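Local structure of BugD (Bordetella pertussis Tohama I, 2F5X) at residues Ala35-Glu40 with Gln269-Gln274; Gln66-Gln71 with Tyr99-Pro104; Pro112-Ala117 with Pro217-Leu222; Pro176-Leu181 with Gly203-Tyr208. The protein binds aspartic acid as a periplasmic solute receptor and probably hands it to a membrane transporter of the tripartite tricarboxylate family. All coordinates share one frame; numbering follows the deposited sequence.

Contact 1 (Ala35-Glu40 with Gln269-Gln274)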
loop_
_atom_site.group_PDB
_atom_site.type_symbol
_atom_site.label_atom_id
_atom_site.label_comp_id
_atom_site.label_asym_id
_atom_site.label_seq_id
_atom_site.Cartn_x
_atom_site.Cartn_y
_atom_site.Cartn_z
ATOM N N ALA A 35 -1.808 5.290 8.862
ATOM C CA ALA A 35 -0.841 6.063 9.629
ATOM C C ALA A 35 -1.506 6.926 10.686
ATOM O O ALA A 35 -1.058 6.961 11.827
ATOM C CB ALA A 35 -0.001 6.927 8.693
ATOM N N ARG A 36 -2.592 7.605 10.327
ATOM C CA ARG A 36 -3.192 8.521 11.287
ATOM C C ARG A 36 -3.890 7.788 12.428
ATOM O O ARG A 36 -3.865 8.248 13.570
ATOM C CB ARG A 36 -4.066 9.557 10.593
ATOM C CG ARG A 36 -3.171 10.586 9.879
ATOM C CD ARG A 36 -3.874 11.613 9.065
ATOM N NE ARG A 36 -2.952 12.287 8.149
ATOM C CZ ARG A 36 -2.420 13.486 8.359
ATOM N NH1 ARG A 36 -2.695 14.168 9.475
ATOM N NH2 ARG A 36 -1.604 14.004 7.450
ATOM N N SER A 37 -4.462 6.624 12.134
ATOM C CA SER A 37 -5.055 5.804 13.185
ATOM C C SER A 37 -3.978 5.222 14.101
ATOM O O SER A 37 -4.133 5.220 15.322
ATOM C CB SER A 37 -5.920 4.696 12.590
ATOM O OG SER A 37 -7.064 5.266 11.972
ATOM N N LEU A 38 -2.887 4.743 13.505
ATOM C CA LEU A 38 -1.767 4.195 14.270
ATOM C C LEU A 38 -1.060 5.262 15.113
ATOM O O LEU A 38 -0.656 5.006 16.259
ATOM C CB LEU A 38 -0.765 3.509 13.334
ATOM C CG LEU A 38 0.420 2.816 14.017
ATOM C CD1 LEU A 38 -0.048 1.755 15.013
ATOM C CD2 LEU A 38 1.324 2.216 12.967
ATOM N N ALA A 39 -0.908 6.453 14.543
ATOM C CA ALA A 39 -0.309 7.573 15.274
ATOM C C ALA A 39 -1.054 7.813 16.589
ATOM O O ALA A 39 -0.439 8.024 17.639
ATOM C CB ALA A 39 -0.312 8.835 14.396
ATOM N N GLU A 40 -2.381 7.736 16.530
ATOM C CA GLU A 40 -3.210 7.922 17.716
ATOM C C GLU A 40 -3.047 6.787 18.724
ATOM O O GLU A 40 -2.945 7.035 19.932
ATOM C CB GLU A 40 -4.676 8.066 17.311
ATOM C CG GLU A 40 -5.633 8.242 18.471
ATOM C CD GLU A 40 -7.050 8.560 18.034
ATOM O OE1 GLU A 40 -7.262 8.918 16.851
ATOM O OE2 GLU A 40 -7.957 8.451 18.887
ATOM N N GLN A 269 -7.754 -1.291 15.912
ATOM C CA GLN A 269 -8.206 -2.550 15.306
ATOM C C GLN A 269 -9.625 -2.482 14.725
ATOM O O GLN A 269 -9.885 -3.068 13.667
ATOM C CB GLN A 269 -8.050 -3.722 16.292
ATOM C CG GLN A 269 -6.580 -4.091 16.551
ATOM C CD GLN A 269 -6.243 -5.560 16.283
ATOM O OE1 GLN A 269 -5.173 -6.041 16.693
ATOM N NE2 GLN A 269 -7.137 -6.268 15.606
ATOM N N GLU A 270 -10.526 -1.758 15.393
ATOM C CA GLU A 270 -11.882 -1.572 14.874
ATOM C C GLU A 270 -11.863 -0.831 13.542
ATOM O O GLU A 270 -12.539 -1.239 12.589
ATOM C CB GLU A 270 -12.776 -0.828 15.872
ATOM C CG GLU A 270 -14.240 -0.703 15.443
ATOM C CD GLU A 270 -14.858 -2.007 14.936
ATOM O OE1 GLU A 270 -14.629 -3.082 15.544
ATOM O OE2 GLU A 270 -15.584 -1.955 13.916
ATOM N N ARG A 271 -11.087 0.250 13.479
ATOM C CA ARG A 271 -10.983 1.027 12.243
ATOM C C ARG A 271 -10.380 0.186 11.127
ATOM O O ARG A 271 -10.877 0.205 10.001
ATOM C CB ARG A 271 -10.195 2.330 12.438
ATOM C CG ARG A 271 -10.133 3.209 11.162
ATOM C CD ARG A 271 -11.488 3.756 10.707
ATOM N NE ARG A 271 -11.373 4.665 9.564
ATOM C CZ ARG A 271 -12.314 4.832 8.628
ATOM N NH1 ARG A 271 -13.454 4.151 8.677
ATOM N NH2 ARG A 271 -12.112 5.681 7.630
HETATM N N MSE A 272 -9.325 -0.566 11.444
HETATM C CA MSE A 272 -8.713 -1.451 10.450
HETATM C C MSE A 272 -9.689 -2.520 9.961
HETATM O O MSE A 272 -9.797 -2.766 8.750
HETATM C CB MSE A 272 -7.425 -2.096 10.988
HETATM C CG MSE A 272 -6.273 -1.095 11.209
HETATM SE SE MSE A 272 -5.784 0.012 9.647
HETATM C CE MSE A 272 -6.733 1.690 10.148
ATOM N N LYS A 273 -10.425 -3.123 10.895
ATOM C CA LYS A 273 -11.408 -4.152 10.550
ATOM C C LYS A 273 -12.473 -3.607 9.589
ATOM O O LYS A 273 -12.788 -4.231 8.574
ATOM C CB LYS A 273 -12.052 -4.716 11.825
ATOM C CG LYS A 273 -13.050 -5.829 11.572
ATOM C CD LYS A 273 -13.836 -6.177 12.841
ATOM C CE LYS A 273 -14.814 -7.312 12.584
ATOM N NZ LYS A 273 -15.963 -6.856 11.736
ATOM N N GLN A 274 -12.984 -2.417 9.888
ATOM C CA GLN A 274 -13.987 -1.779 9.034
ATOM C C GLN A 274 -13.449 -1.538 7.627
ATOM O O GLN A 274 -14.190 -1.654 6.649
ATOM C CB GLN A 274 -14.438 -0.459 9.640
ATOM C CG GLN A 274 -15.276 -0.623 10.902
ATOM C CD GLN A 274 -15.581 0.698 11.577
ATOM O OE1 GLN A 274 -14.775 1.630 11.518
ATOM N NE2 GLN A 274 -16.741 0.784 12.230
#
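The hydroxyl oxygen of Ser37 sits at the middle of this helix-helix contact, with carbon groups of Arg271 and Met272 coming to it from the facing helix. Ser37 OG lies 3.8 Å from Arg271 CG and 4.0 Å from Met272 CE. A polar partner of OG lies in its own helix: the first torsion (chi1 -68°) sets OG beside the backbone N, from where it makes a weak hydrogen bond back to the carbonyl of Asn33. Arg271 touches with the root of its chain alone. CG alone comes within contact distance, and the guanidinium group touches nothing of residues 35-40. Met272, a selenomethionine, reaches in by its terminal methyl: a chain bent at both chi2 and chi3 carries CE to 4.0 Å from Ser37 CB, and Val279 of strand 278-279 meets the same side chain.

Helix 30-46 is packed on strands 19-23 and 50-54 of one domain, and helix 266-274 lies against it, with Phe268 touching Ser37 and Leu38. With no hydrogen bond between residues 35-40 and 269-274, and the serine hydroxyl turned back to its own helix, this small interface depends on van der Waals packing, and a polar tie between the two helices is supplied next to it by the Glu40-Lys267 salt bridge.

Contact 2 (Gln66-Gln71 with Tyr99-Pro104); sequences QVARAQ and YTSFEP
Apolar packing carries the direct contact between the last turn of helix 61-68 and the start of strand 102-117, and the Phe102 ring does most of it. Its CZ lies 3.6 Å from Ala68 CB, and its CE1 is 3.8 Å from Val67 CG1. The valine comes to the rim of the ring, with CB in the ring plane, and the two side chains cross at about a right angle. The first torsion of Phe102 (chi1 -60°) places CG beside its own backbone N and lets the far end of the ring reach the helix. There CE1 also approaches the backbone, 3.5 Å from Ala68 N, at an oblique angle. Beside the ring, Ser101 CB adds a lighter carbon contact to Ala68 CB at 4.0 Å.

The sheet of this domain lies beneath the helix and the ring. Val67 rests on Val22 and Leu78, of the parallel strands 19-23 and 76-81, and Phe102 also meets Leu78, so helix and ring share a floor in the alpha/beta fold of a periplasmic binding protein. The ring of Trp242 meets that of Phe102 with planes about 50° apart, and Tyr96, from a loop, covers Ala68 and Ser101.

Polar linkage is indirect, since no hydrogen bond joins residues 66-71 to 99-104. One water donates to two backbone carbonyls, 2.7 Å from Ala68 O and 2.7 Å from Ser101 O, and so bridges the end of the helix to the loop before the strand. The Ser101 hydroxyl is engaged separately, hydrogen-bonded to the backbone N of Glu97, while its CB faces the helix.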
loop_
_atom_site.group_PDB
_atom_site.type_symbol
_atom_site.label_atom_id
_atom_site.label_comp_id
_atom_site.label_asym_id
_atom_site.label_seq_id
_atom_site.Cartn_x
_atom_site.Cartn_y
_atom_site.Cartn_z
ATOM N N GLN A 66 13.640 9.829 1.838
ATOM C CA GLN A 66 13.720 10.885 2.841
ATOM C C GLN A 66 14.055 10.329 4.228
ATOM O O GLN A 66 14.945 10.845 4.914
ATOM C CB GLN A 66 12.438 11.714 2.889
ATOM C CG GLN A 66 12.537 12.854 3.890
ATOM C CD GLN A 66 11.271 13.670 3.972
ATOM O OE1 GLN A 66 10.843 14.256 2.976
ATOM N NE2 GLN A 66 10.669 13.717 5.159
ATOM N N VAL A 67 13.352 9.280 4.639
ATOM C CA VAL A 67 13.648 8.661 5.927
ATOM C C VAL A 67 15.008 7.965 5.898
ATOM O O VAL A 67 15.758 8.035 6.882
ATOM C CB VAL A 67 12.520 7.717 6.413
ATOM C CG1 VAL A 67 12.858 7.115 7.778
ATOM C CG2 VAL A 67 11.216 8.479 6.510
ATOM N N ALA A 68 15.356 7.326 4.780
ATOM C CA ALA A 68 16.679 6.689 4.691
ATOM C C ALA A 68 17.804 7.689 4.972
ATOM O O ALA A 68 18.819 7.328 5.575
ATOM C CB ALA A 68 16.888 6.021 3.330
ATOM N N ARG A 69 17.600 8.938 4.548
ATOM C CA ARG A 69 18.593 10.004 4.683
ATOM C C ARG A 69 18.408 10.892 5.926
ATOM O O ARG A 69 19.179 11.833 6.140
ATOM C CB ARG A 69 18.590 10.871 3.417
ATOM C CG ARG A 69 18.966 10.114 2.151
ATOM C CD ARG A 69 18.943 10.965 0.887
ATOM N NE ARG A 69 20.275 11.456 0.531
ATOM C CZ ARG A 69 20.591 12.735 0.317
ATOM N NH1 ARG A 69 19.673 13.692 0.426
ATOM N NH2 ARG A 69 21.838 13.062 0.002
ATOM N N ALA A 70 17.400 10.597 6.742
ATOM C CA ALA A 70 17.090 11.419 7.912
ATOM C C ALA A 70 18.014 11.108 9.084
ATOM O O ALA A 70 18.629 10.050 9.129
ATOM C CB ALA A 70 15.647 11.231 8.325
ATOM N N GLN A 71 18.092 12.027 10.041
ATOM C CA GLN A 71 18.906 11.791 11.237
ATOM C C GLN A 71 18.409 10.530 11.951
ATOM O O GLN A 71 17.210 10.382 12.166
ATOM C CB GLN A 71 18.847 13.000 12.182
ATOM C CG GLN A 71 19.502 14.275 11.626
ATOM C CD GLN A 71 20.999 14.130 11.426
ATOM O OE1 GLN A 71 21.682 13.524 12.247
ATOM N NE2 GLN A 71 21.513 14.696 10.335
ATOM N N TYR A 99 17.573 -3.676 2.288
ATOM C CA TYR A 99 18.029 -4.520 3.395
ATOM C C TYR A 99 18.880 -3.790 4.420
ATOM O O TYR A 99 19.054 -4.291 5.538
ATOM C CB TYR A 99 18.817 -5.717 2.860
ATOM C CG TYR A 99 18.144 -6.446 1.716
ATOM C CD1 TYR A 99 16.888 -7.051 1.873
ATOM C CD2 TYR A 99 18.765 -6.528 0.468
ATOM C CE1 TYR A 99 16.280 -7.728 0.806
ATOM C CE2 TYR A 99 18.174 -7.202 -0.593
ATOM C CZ TYR A 99 16.937 -7.802 -0.419
ATOM O OH TYR A 99 16.362 -8.472 -1.475
ATOM N N THR A 100 19.432 -2.634 4.056
ATOM C CA THR A 100 20.399 -1.964 4.945
ATOM C C THR A 100 20.143 -0.498 5.275
ATOM O O THR A 100 20.732 0.017 6.222
ATOM C CB THR A 100 21.847 -2.081 4.412
ATOM O OG1 THR A 100 21.941 -1.428 3.136
ATOM C CG2 THR A 100 22.242 -3.532 4.167
ATOM N N SER A 101 19.299 0.187 4.509
ATOM C CA SER A 101 19.112 1.622 4.743
ATOM C C SER A 101 18.417 1.959 6.062
ATOM O O SER A 101 18.472 3.108 6.514
ATOM C CB SER A 101 18.353 2.265 3.580
ATOM O OG SER A 101 19.216 2.409 2.475
ATOM N N PHE A 102 17.787 0.957 6.671
ATOM C CA PHE A 102 16.931 1.170 7.837
ATOM C C PHE A 102 17.188 0.179 8.955
ATOM O O PHE A 102 17.740 -0.904 8.729
ATOM C CB PHE A 102 15.456 1.024 7.431
ATOM C CG PHE A 102 15.023 1.993 6.371
ATOM C CD1 PHE A 102 14.560 3.264 6.714
ATOM C CD2 PHE A 102 15.081 1.639 5.026
ATOM C CE1 PHE A 102 14.166 4.175 5.717
ATOM C CE2 PHE A 102 14.682 2.530 4.040
ATOM C CZ PHE A 102 14.229 3.803 4.387
ATOM N N GLU A 103 16.792 0.567 10.164
ATOM C CA GLU A 103 16.551 -0.385 11.239
ATOM C C GLU A 103 15.048 -0.693 11.212
ATOM O O GLU A 103 14.224 0.189 11.486
ATOM C CB GLU A 103 16.941 0.200 12.605
ATOM C CG GLU A 103 18.351 0.803 12.694
ATOM C CD GLU A 103 19.471 -0.177 12.371
ATOM O OE1 GLU A 103 19.227 -1.401 12.420
ATOM O OE2 GLU A 103 20.606 0.278 12.071
ATOM N N PRO A 104 14.675 -1.927 10.873
ATOM C CA PRO A 104 13.250 -2.289 10.844
ATOM C C PRO A 104 12.661 -2.280 12.256
ATOM O O PRO A 104 13.357 -2.665 13.211
ATOM C CB PRO A 104 13.240 -3.708 10.246
ATOM C CG PRO A 104 14.623 -4.236 10.451
ATOM C CD PRO A 104 15.557 -3.052 10.502
HETATM O O HOH W 1 20.148 4.977 5.532
#

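Contact 3 (Pro112-Ala117 with Pro217-Leu222); sequences PMTIIA and PTLPDL
Thr114 holds its methyl CG2 anti to the carbonyl carbon, with OG1 between the backbone N and that carbon (chi1 51°), which presents the methyl to Leu219 and Leu222. Leu219 answers with CG anti to its own carbonyl carbon (chi1 -59°) and an extended second torsion, sending CD1 to 3.8 Å from Thr114 CG2. The two side chains cross at about a right angle, methyl against methyl. Leu222 CD1 adds a looser approach, 4.2 Å from the same Thr114 CG2.

Both leucines belong to one type I beta turn, from Leu219 to Leu222, closed by a hydrogen bond of 3.2 Å from Leu222 N to Leu219 O. The turn lies in the loop between strands 206-210 and 236-244 and lays its apolar side chains against the long strand 102-117, which runs through both domains of the binding protein and here pairs with strands 188-192 and 206-210. Val210 touches both Thr114 and Leu222.

The polar branch of the threonine is spent elsewhere: OG1 is hydrogen-bonded to Thr196 OG1 and to the carbonyl of Asp191, so the buried hydroxyl is satisfied while the methyl meets the loop.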
loop_
_atom_site.group_PDB
_atom_site.type_symbol
_atom_site.label_atom_id
_atom_site.label_comp_id
_atom_site.label_asym_id
_atom_site.label_seq_id
_atom_site.Cartn_x
_atom_site.Cartn_y
_atom_site.Cartn_z
ATOM N N PRO A 112 -5.945 -5.846 1.612
ATOM C CA PRO A 112 -6.301 -6.384 0.296
ATOM C C PRO A 112 -6.662 -5.266 -0.672
ATOM O O PRO A 112 -6.867 -4.118 -0.257
ATOM C CB PRO A 112 -7.517 -7.269 0.599
ATOM C CG PRO A 112 -8.183 -6.596 1.788
ATOM C CD PRO A 112 -7.061 -5.949 2.575
HETATM N N MSE A 113 -6.719 -5.597 -1.953
HETATM C CA MSE A 113 -7.073 -4.608 -2.964
HETATM C C MSE A 113 -8.376 -4.943 -3.704
HETATM O O MSE A 113 -8.815 -6.104 -3.732
HETATM C CB MSE A 113 -5.898 -4.393 -3.917
HETATM C CG MSE A 113 -4.620 -3.985 -3.166
HETATM SE SE MSE A 113 -3.165 -3.707 -4.367
HETATM C CE MSE A 113 -3.746 -1.929 -5.030
ATOM N N THR A 114 -8.991 -3.904 -4.266
ATOM C CA THR A 114 -10.202 -4.018 -5.065
ATOM C C THR A 114 -9.972 -3.426 -6.442
ATOM O O THR A 114 -9.398 -2.335 -6.559
ATOM C CB THR A 114 -11.367 -3.226 -4.417
ATOM O OG1 THR A 114 -10.930 -1.883 -4.131
ATOM C CG2 THR A 114 -11.738 -3.825 -3.056
ATOM N N ILE A 115 -10.430 -4.136 -7.473
ATOM C CA ILE A 115 -10.460 -3.607 -8.840
ATOM C C ILE A 115 -11.751 -2.811 -8.976
ATOM O O ILE A 115 -12.837 -3.370 -8.832
ATOM C CB ILE A 115 -10.432 -4.754 -9.887
ATOM C CG1 ILE A 115 -9.214 -5.670 -9.689
ATOM C CG2 ILE A 115 -10.525 -4.191 -11.343
ATOM C CD1 ILE A 115 -7.967 -5.179 -10.287
ATOM N N ILE A 116 -11.623 -1.510 -9.228
ATOM C CA ILE A 116 -12.776 -0.620 -9.310
ATOM C C ILE A 116 -12.730 0.223 -10.582
ATOM O O ILE A 116 -11.688 0.337 -11.237
ATOM C CB ILE A 116 -12.872 0.321 -8.062
ATOM C CG1 ILE A 116 -11.629 1.228 -7.943
ATOM C CG2 ILE A 116 -13.139 -0.473 -6.775
ATOM C CD1 ILE A 116 -11.797 2.338 -6.888
ATOM N N ALA A 117 -13.862 0.834 -10.917
ATOM C CA ALA A 117 -13.920 1.752 -12.045
ATOM C C ALA A 117 -14.853 2.913 -11.737
ATOM O O ALA A 117 -15.603 2.874 -10.752
ATOM C CB ALA A 117 -14.374 1.019 -13.305
ATOM N N PRO A 217 -14.476 -10.065 3.870
ATOM C CA PRO A 217 -15.752 -10.188 4.595
ATOM C C PRO A 217 -16.589 -8.906 4.629
ATOM O O PRO A 217 -17.818 -8.993 4.639
ATOM C CB PRO A 217 -15.320 -10.578 6.017
ATOM C CG PRO A 217 -13.966 -11.134 5.872
ATOM C CD PRO A 217 -13.324 -10.452 4.703
ATOM N N THR A 218 -15.940 -7.743 4.634
ATOM C CA THR A 218 -16.648 -6.461 4.593
ATOM C C THR A 218 -17.145 -6.108 3.188
ATOM O O THR A 218 -17.936 -5.179 3.022
ATOM C CB THR A 218 -15.756 -5.329 5.107
ATOM O OG1 THR A 218 -14.459 -5.425 4.495
ATOM C CG2 THR A 218 -15.491 -5.493 6.596
ATOM N N LEU A 219 -16.663 -6.837 2.185
ATOM C CA LEU A 219 -17.127 -6.657 0.808
ATOM C C LEU A 219 -17.494 -8.023 0.206
ATOM O O LEU A 219 -16.906 -8.459 -0.792
ATOM C CB LEU A 219 -16.048 -5.951 -0.017
ATOM C CG LEU A 219 -15.593 -4.561 0.458
ATOM C CD1 LEU A 219 -14.314 -4.145 -0.260
ATOM C CD2 LEU A 219 -16.694 -3.514 0.267
ATOM N N PRO A 220 -18.472 -8.689 0.821
ATOM C CA PRO A 220 -18.716 -10.115 0.568
ATOM C C PRO A 220 -19.212 -10.456 -0.839
ATOM O O PRO A 220 -19.112 -11.620 -1.220
ATOM C CB PRO A 220 -19.768 -10.486 1.626
ATOM C CG PRO A 220 -20.447 -9.214 1.957
ATOM C CD PRO A 220 -19.414 -8.139 1.811
ATOM N N ASP A 221 -19.707 -9.477 -1.590
ATOM C CA ASP A 221 -20.215 -9.734 -2.937
ATOM C C ASP A 221 -19.162 -9.626 -4.031
ATOM O O ASP A 221 -19.461 -9.859 -5.204
ATOM C CB ASP A 221 -21.402 -8.815 -3.255
ATOM C CG ASP A 221 -22.611 -9.107 -2.389
ATOM O OD1 ASP A 221 -22.782 -10.273 -1.960
ATOM O OD2 ASP A 221 -23.452 -8.232 -2.080
ATOM N N LEU A 222 -17.928 -9.290 -3.670
ATOM C CA LEU A 222 -16.874 -9.198 -4.676
ATOM C C LEU A 222 -16.090 -10.498 -4.750
ATOM O O LEU A 222 -15.527 -10.942 -3.740
ATOM C CB LEU A 222 -15.932 -8.025 -4.384
ATOM C CG LEU A 222 -16.553 -6.620 -4.284
ATOM C CD1 LEU A 222 -15.450 -5.588 -4.018
ATOM C CD2 LEU A 222 -17.363 -6.244 -5.526
#

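Contact 4 (Pro176-Leu181 with Gly203-Tyr208)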
loop_
_atom_site.group_PDB
_atom_site.type_symbol
_atom_site.label_atom_id
_atom_site.label_comp_id
_atom_site.label_asym_id
_atom_site.label_seq_id
_atom_site.Cartn_x
_atom_site.Cartn_y
_atom_site.Cartn_z
ATOM N N PRO A 176 -5.605 11.405 -4.569
ATOM C CA PRO A 176 -5.822 12.204 -5.789
ATOM C C PRO A 176 -6.321 11.362 -6.967
ATOM O O PRO A 176 -7.132 11.854 -7.760
ATOM C CB PRO A 176 -4.439 12.795 -6.102
ATOM C CG PRO A 176 -3.480 12.072 -5.274
ATOM C CD PRO A 176 -4.219 11.516 -4.086
ATOM N N ALA A 177 -5.859 10.119 -7.079
ATOM C CA ALA A 177 -6.356 9.251 -8.158
ATOM C C ALA A 177 -7.853 9.009 -7.997
ATOM O O ALA A 177 -8.606 9.105 -8.967
ATOM C CB ALA A 177 -5.603 7.946 -8.190
HETATM N N MSE A 178 -8.276 8.711 -6.767
HETATM C CA MSE A 178 -9.696 8.501 -6.469
HETATM C C MSE A 178 -10.542 9.728 -6.807
HETATM O O MSE A 178 -11.656 9.593 -7.337
HETATM C CB MSE A 178 -9.907 8.118 -4.998
HETATM C CG MSE A 178 -11.373 7.901 -4.626
HETATM SE SE MSE A 178 -12.210 6.377 -5.526
HETATM C CE MSE A 178 -11.443 4.948 -4.364
ATOM N N ASN A 179 -10.014 10.915 -6.503
ATOM C CA ASN A 179 -10.679 12.162 -6.889
ATOM C C ASN A 179 -10.995 12.158 -8.384
ATOM O O ASN A 179 -12.114 12.472 -8.793
ATOM C CB ASN A 179 -9.797 13.376 -6.576
ATOM C CG ASN A 179 -9.718 13.695 -5.097
ATOM O OD1 ASN A 179 -8.639 14.042 -4.584
ATOM N ND2 ASN A 179 -10.853 13.605 -4.397
ATOM N N ASP A 180 -10.001 11.810 -9.195
ATOM C CA ASP A 180 -10.183 11.795 -10.638
ATOM C C ASP A 180 -11.124 10.675 -11.079
ATOM O O ASP A 180 -11.906 10.856 -12.019
ATOM C CB ASP A 180 -8.844 11.694 -11.368
ATOM C CG ASP A 180 -8.243 13.052 -11.680
ATOM O OD1 ASP A 180 -8.790 14.082 -11.225
ATOM O OD2 ASP A 180 -7.230 13.182 -12.390
ATOM N N LEU A 181 -11.061 9.526 -10.407
ATOM C CA LEU A 181 -11.957 8.419 -10.743
ATOM C C LEU A 181 -13.406 8.811 -10.455
ATOM O O LEU A 181 -14.298 8.615 -11.293
ATOM C CB LEU A 181 -11.571 7.154 -9.968
ATOM C CG LEU A 181 -12.288 5.860 -10.357
ATOM C CD1 LEU A 181 -11.573 5.199 -11.510
ATOM C CD2 LEU A 181 -12.311 4.910 -9.165
ATOM N N GLY A 203 -21.866 2.758 -3.330
ATOM C CA GLY A 203 -22.210 2.620 -4.743
ATOM C C GLY A 203 -21.663 3.717 -5.638
ATOM O O GLY A 203 -22.113 3.875 -6.775
ATOM N N LYS A 204 -20.691 4.477 -5.138
ATOM C CA LYS A 204 -20.140 5.608 -5.882
ATOM C C LYS A 204 -19.179 5.174 -6.983
ATOM O O LYS A 204 -19.014 5.880 -7.975
ATOM C CB LYS A 204 -19.450 6.595 -4.942
ATOM C CG LYS A 204 -20.411 7.505 -4.182
ATOM C CD LYS A 204 -19.684 8.322 -3.112
ATOM C CE LYS A 204 -18.922 9.500 -3.714
ATOM N NZ LYS A 204 -17.760 9.963 -2.864
ATOM N N VAL A 205 -18.539 4.023 -6.810
ATOM C CA VAL A 205 -17.695 3.460 -7.867
ATOM C C VAL A 205 -18.187 2.060 -8.221
ATOM O O VAL A 205 -18.861 1.426 -7.414
ATOM C CB VAL A 205 -16.199 3.407 -7.456
ATOM C CG1 VAL A 205 -15.666 4.813 -7.193
ATOM C CG2 VAL A 205 -15.968 2.493 -6.232
ATOM N N LYS A 206 -17.847 1.588 -9.417
ATOM C CA LYS A 206 -18.107 0.199 -9.804
ATOM C C LYS A 206 -17.045 -0.673 -9.165
ATOM O O LYS A 206 -15.871 -0.286 -9.107
ATOM C CB LYS A 206 -18.076 0.029 -11.330
ATOM C CG LYS A 206 -19.198 0.769 -12.073
ATOM C CD LYS A 206 -20.517 0.046 -11.936
ATOM C CE LYS A 206 -20.833 -0.743 -13.186
ATOM N NZ LYS A 206 -21.596 -0.001 -14.242
ATOM N N ALA A 207 -17.447 -1.833 -8.650
ATOM C CA ALA A 207 -16.497 -2.704 -7.962
ATOM C C ALA A 207 -16.608 -4.115 -8.517
ATOM O O ALA A 207 -17.709 -4.644 -8.631
ATOM C CB ALA A 207 -16.739 -2.677 -6.445
ATOM N N TYR A 208 -15.469 -4.716 -8.864
ATOM C CA TYR A 208 -15.470 -5.959 -9.653
ATOM C C TYR A 208 -14.895 -7.193 -8.971
ATOM O O TYR A 208 -15.389 -8.304 -9.169
ATOM C CB TYR A 208 -14.742 -5.728 -10.976
ATOM C CG TYR A 208 -15.393 -4.653 -11.813
ATOM C CD1 TYR A 208 -16.511 -4.937 -12.602
ATOM C CD2 TYR A 208 -14.900 -3.348 -11.808
ATOM C CE1 TYR A 208 -17.110 -3.948 -13.385
ATOM C CE2 TYR A 208 -15.499 -2.354 -12.575
ATOM C CZ TYR A 208 -16.605 -2.659 -13.353
ATOM O OH TYR A 208 -17.188 -1.667 -14.107
#
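Helix 174-182, whose first residue Thr174 belongs to the aspartic acid pocket together with the preceding Gly173, packs here against Val205. A single valine methyl receives both of the touching helix side chains. Val205 CG1 lies 3.9 Å from Leu181 CD2 and 4.1 Å from the selenium of Met178, a selenomethionine. Leu181 and Met178 stand almost one helical turn apart, and each crosses Val205 at about a right angle. Both start with CG anti to the backbone N; Met178 then bends at chi2 (65°) and again at chi3, and this brings its selenium to the valine.

In the fold, helix 174-182 is the connection of a beta-alpha-beta crossover from strand 167-170 to the parallel strand 188-192, with strand 141-144 lying between them in the sheet. Helix 193-201 follows and is closed by a Schellman motif, with Gly203 (phi 77°) the first residue to leave the helical conformation. The strand order around it, with the antiparallel strand 102-117 inserted between 188-192 and 206-210, is that of the type II periplasmic binding proteins.

Ile116 of strand 102-117 touches all three residues, Met178, Leu181 and Val205, while Ile200 packs on Val205 and Met189 on Met178. The cluster is buried and apolar, with no hydrogen bond between residues 176-181 and 203-208. The side chain of Met178 lies about 9 Å from the bound aspartic acid.

From the N terminus, residues 35-40 open contact 1, the widest loop, which closes at 269-274 and encloses the other three. Contact 2 comes first inside it, a short closure between 66-71 and 99-104 in the domain that holds strands 19-23 and 76-81. The chain then runs along strand 102-117 into the other domain, where contact 3 opens and contact 4 nests within it; no loops cross. Contacts 3 and 4 join through the sheet, with Ala117 O 2.9 Å from Lys206 N, a probable hydrogen bond. Contacts 2 and 3 share strand 102-117, their centres about 34 Å apart. Contact 1 meets contact 3 where Thr218 CG2 packs 3.6 Å from Lys273 O.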